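Long-range contact in Ara h 8 allergen isoform (Arachis hypogaea, PDB 6V8H), which belongs to the Bet v 1 family of pathogenesis-related plant defence proteins and may bind abscisic acid: residues 92-97 and 126-131. Residues are numbered along the deposited sequence; the frame is centred on the assembly and turned at random.
Sequences QEILEK and PLPDEV
The type I beta turn from Gln92 to Leu95 faces the start of the long helix 129-152, with the CA atoms of Gln92 and Val131 7.3 Å apart. In the Bet v 1 fold this helix packs against a curved antiparallel sheet, and the contact joins the first turn of the helix and the loop entering it to the turn leading into strand 95-107. No hydrogen bond crosses between the segments, and the contact is apolar packing at the surface. Within the turn, Leu95 N bonds to Gln92 O at 3.2 Å. Pro128 sits at the N-cap position of the helix. Val131 is the central side chain on the helix side. Its CG1, anti to the backbone N (chi1 174°), touches both Gln92 and Leu95. Gln92 meets it with the aliphatic part of its chain, CG lying 3.9 Å from Val131 CG1. Ile94 and Pro128 reach toward each other, Ile94 CD1 meeting Pro128 CG at 4.1 Å. Deeper in, Leu95 is buried and divides its two methyls. CD2 reaches CD1 of Leu127, which also packs on Phe6 and Phe119 of the sheet. The other methyl, Leu95 CD1, meets Val131 CG1 tip to tip at 3.6 Å.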
loop_
_atom_site.group_PDB
_atom_site.type_symbol
_atom_site.label_atom_id
_atom_site.label_comp_id
_atom_site.label_asym_id
_atom_site.label_seq_id
_atom_site.Cartn_x
_atom_site.Cartn_y
_atom_site.Cartn_z
ATOM N N GLN A 92 -10.930 8.438 -5.797
ATOM C CA GLN A 92 -12.403 8.432 -5.589
ATOM C C GLN A 92 -12.810 9.755 -4.941
ATOM O O GLN A 92 -12.178 10.148 -3.928
ATOM C CB GLN A 92 -12.830 7.262 -4.708
ATOM C CG GLN A 92 -12.700 5.905 -5.394
ATOM C CD GLN A 92 -11.363 5.233 -5.162
ATOM O OE1 GLN A 92 -10.461 5.756 -4.517
ATOM N NE2 GLN A 92 -11.226 4.054 -5.720
ATOM N N GLU A 93 -13.826 10.408 -5.504
ATOM C CA GLU A 93 -14.236 11.788 -5.114
ATOM C C GLU A 93 -14.806 11.758 -3.699
ATOM O O GLU A 93 -14.631 12.739 -2.990
ATOM C CB GLU A 93 -15.172 12.390 -6.158
ATOM C CG GLU A 93 -14.866 13.863 -6.460
ATOM C CD GLU A 93 -13.547 14.181 -7.155
ATOM O OE1 GLU A 93 -13.059 13.323 -7.937
ATOM O OE2 GLU A 93 -12.998 15.261 -6.889
ATOM N N ILE A 94 -15.417 10.657 -3.277
ATOM C CA ILE A 94 -16.054 10.551 -1.938
ATOM C C ILE A 94 -15.019 10.425 -0.802
ATOM O O ILE A 94 -15.414 10.640 0.374
ATOM C CB ILE A 94 -17.072 9.407 -1.916
ATOM C CG1 ILE A 94 -17.919 9.461 -0.652
ATOM C CG2 ILE A 94 -16.392 8.067 -2.059
ATOM C CD1 ILE A 94 -19.219 8.721 -0.783
ATOM N N LEU A 95 -13.759 10.125 -1.121
ATOM C CA LEU A 95 -12.686 9.913 -0.107
ATOM C C LEU A 95 -11.902 11.216 0.122
ATOM O O LEU A 95 -11.420 11.762 -0.840
ATOM C CB LEU A 95 -11.724 8.819 -0.595
ATOM C CG LEU A 95 -12.261 7.391 -0.578
ATOM C CD1 LEU A 95 -11.188 6.384 -0.919
ATOM C CD2 LEU A 95 -12.820 7.067 0.799
ATOM N N GLU A 96 -11.701 11.631 1.371
ATOM C CA GLU A 96 -10.615 12.591 1.733
ATOM C C GLU A 96 -9.259 11.880 1.606
ATOM O O GLU A 96 -8.359 12.474 1.012
ATOM C CB GLU A 96 -10.729 13.121 3.169
ATOM C CG GLU A 96 -11.978 13.920 3.453
ATOM C CD GLU A 96 -12.216 14.208 4.934
ATOM O OE1 GLU A 96 -13.255 14.828 5.257
ATOM O OE2 GLU A 96 -11.369 13.779 5.772
ATOM N N LYS A 97 -9.120 10.692 2.219
ATOM C CA LYS A 97 -7.834 9.960 2.287
ATOM C C LYS A 97 -8.016 8.516 2.760
ATOM O O LYS A 97 -9.075 8.195 3.275
ATOM C CB LYS A 97 -6.825 10.705 3.178
ATOM C CG LYS A 97 -7.260 10.837 4.623
ATOM C CD LYS A 97 -6.168 11.355 5.539
ATOM C CE LYS A 97 -6.651 11.545 6.953
ATOM N NZ LYS A 97 -5.587 12.105 7.824
ATOM N N PRO A 126 -21.164 7.253 4.434
ATOM C CA PRO A 126 -20.723 5.870 4.614
ATOM C C PRO A 126 -19.726 5.553 3.491
ATOM O O PRO A 126 -19.603 6.364 2.526
ATOM C CB PRO A 126 -21.990 4.996 4.432
ATOM C CG PRO A 126 -23.166 5.960 4.356
ATOM C CD PRO A 126 -22.590 7.335 4.086
ATOM N N LEU A 127 -19.029 4.425 3.630
ATOM C CA LEU A 127 -18.045 3.942 2.627
ATOM C C LEU A 127 -18.758 3.025 1.649
ATOM O O LEU A 127 -19.226 1.970 2.033
ATOM C CB LEU A 127 -16.909 3.220 3.346
ATOM C CG LEU A 127 -15.794 2.707 2.440
ATOM C CD1 LEU A 127 -15.104 3.820 1.693
ATOM C CD2 LEU A 127 -14.742 1.977 3.235
ATOM N N PRO A 128 -18.902 3.408 0.370
ATOM C CA PRO A 128 -19.493 2.518 -0.631
ATOM C C PRO A 128 -18.665 1.235 -0.753
ATOM O O PRO A 128 -17.452 1.342 -0.726
ATOM C CB PRO A 128 -19.417 3.293 -1.962
ATOM C CG PRO A 128 -19.084 4.737 -1.560
ATOM C CD PRO A 128 -18.426 4.674 -0.206
ATOM N N ASP A 129 -19.321 0.071 -0.890
ATOM C CA ASP A 129 -18.633 -1.246 -0.967
ATOM C C ASP A 129 -17.715 -1.229 -2.208
ATOM O O ASP A 129 -16.606 -1.756 -2.112
ATOM C CB ASP A 129 -19.628 -2.417 -0.907
ATOM C CG ASP A 129 -18.952 -3.778 -0.659
ATOM O OD1 ASP A 129 -18.114 -3.885 0.293
ATOM O OD2 ASP A 129 -19.214 -4.746 -1.432
ATOM N N GLU A 130 -18.121 -0.590 -3.308
ATOM C CA GLU A 130 -17.307 -0.519 -4.555
ATOM C C GLU A 130 -15.954 0.147 -4.255
ATOM O O GLU A 130 -14.937 -0.325 -4.797
ATOM C CB GLU A 130 -18.049 0.258 -5.647
ATOM C CG GLU A 130 -17.435 0.099 -7.031
ATOM C CD GLU A 130 -18.412 0.286 -8.177
ATOM O OE1 GLU A 130 -19.249 1.222 -8.082
ATOM O OE2 GLU A 130 -18.356 -0.557 -9.127
ATOM N N VAL A 131 -15.927 1.183 -3.409
ATOM C CA VAL A 131 -14.679 1.957 -3.132
ATOM C C VAL A 131 -13.778 1.115 -2.225
ATOM O O VAL A 131 -12.588 0.989 -2.523
ATOM C CB VAL A 131 -14.997 3.342 -2.537
ATOM C CG1 VAL A 131 -13.738 4.115 -2.101
ATOM C CG2 VAL A 131 -15.795 4.153 -3.539
#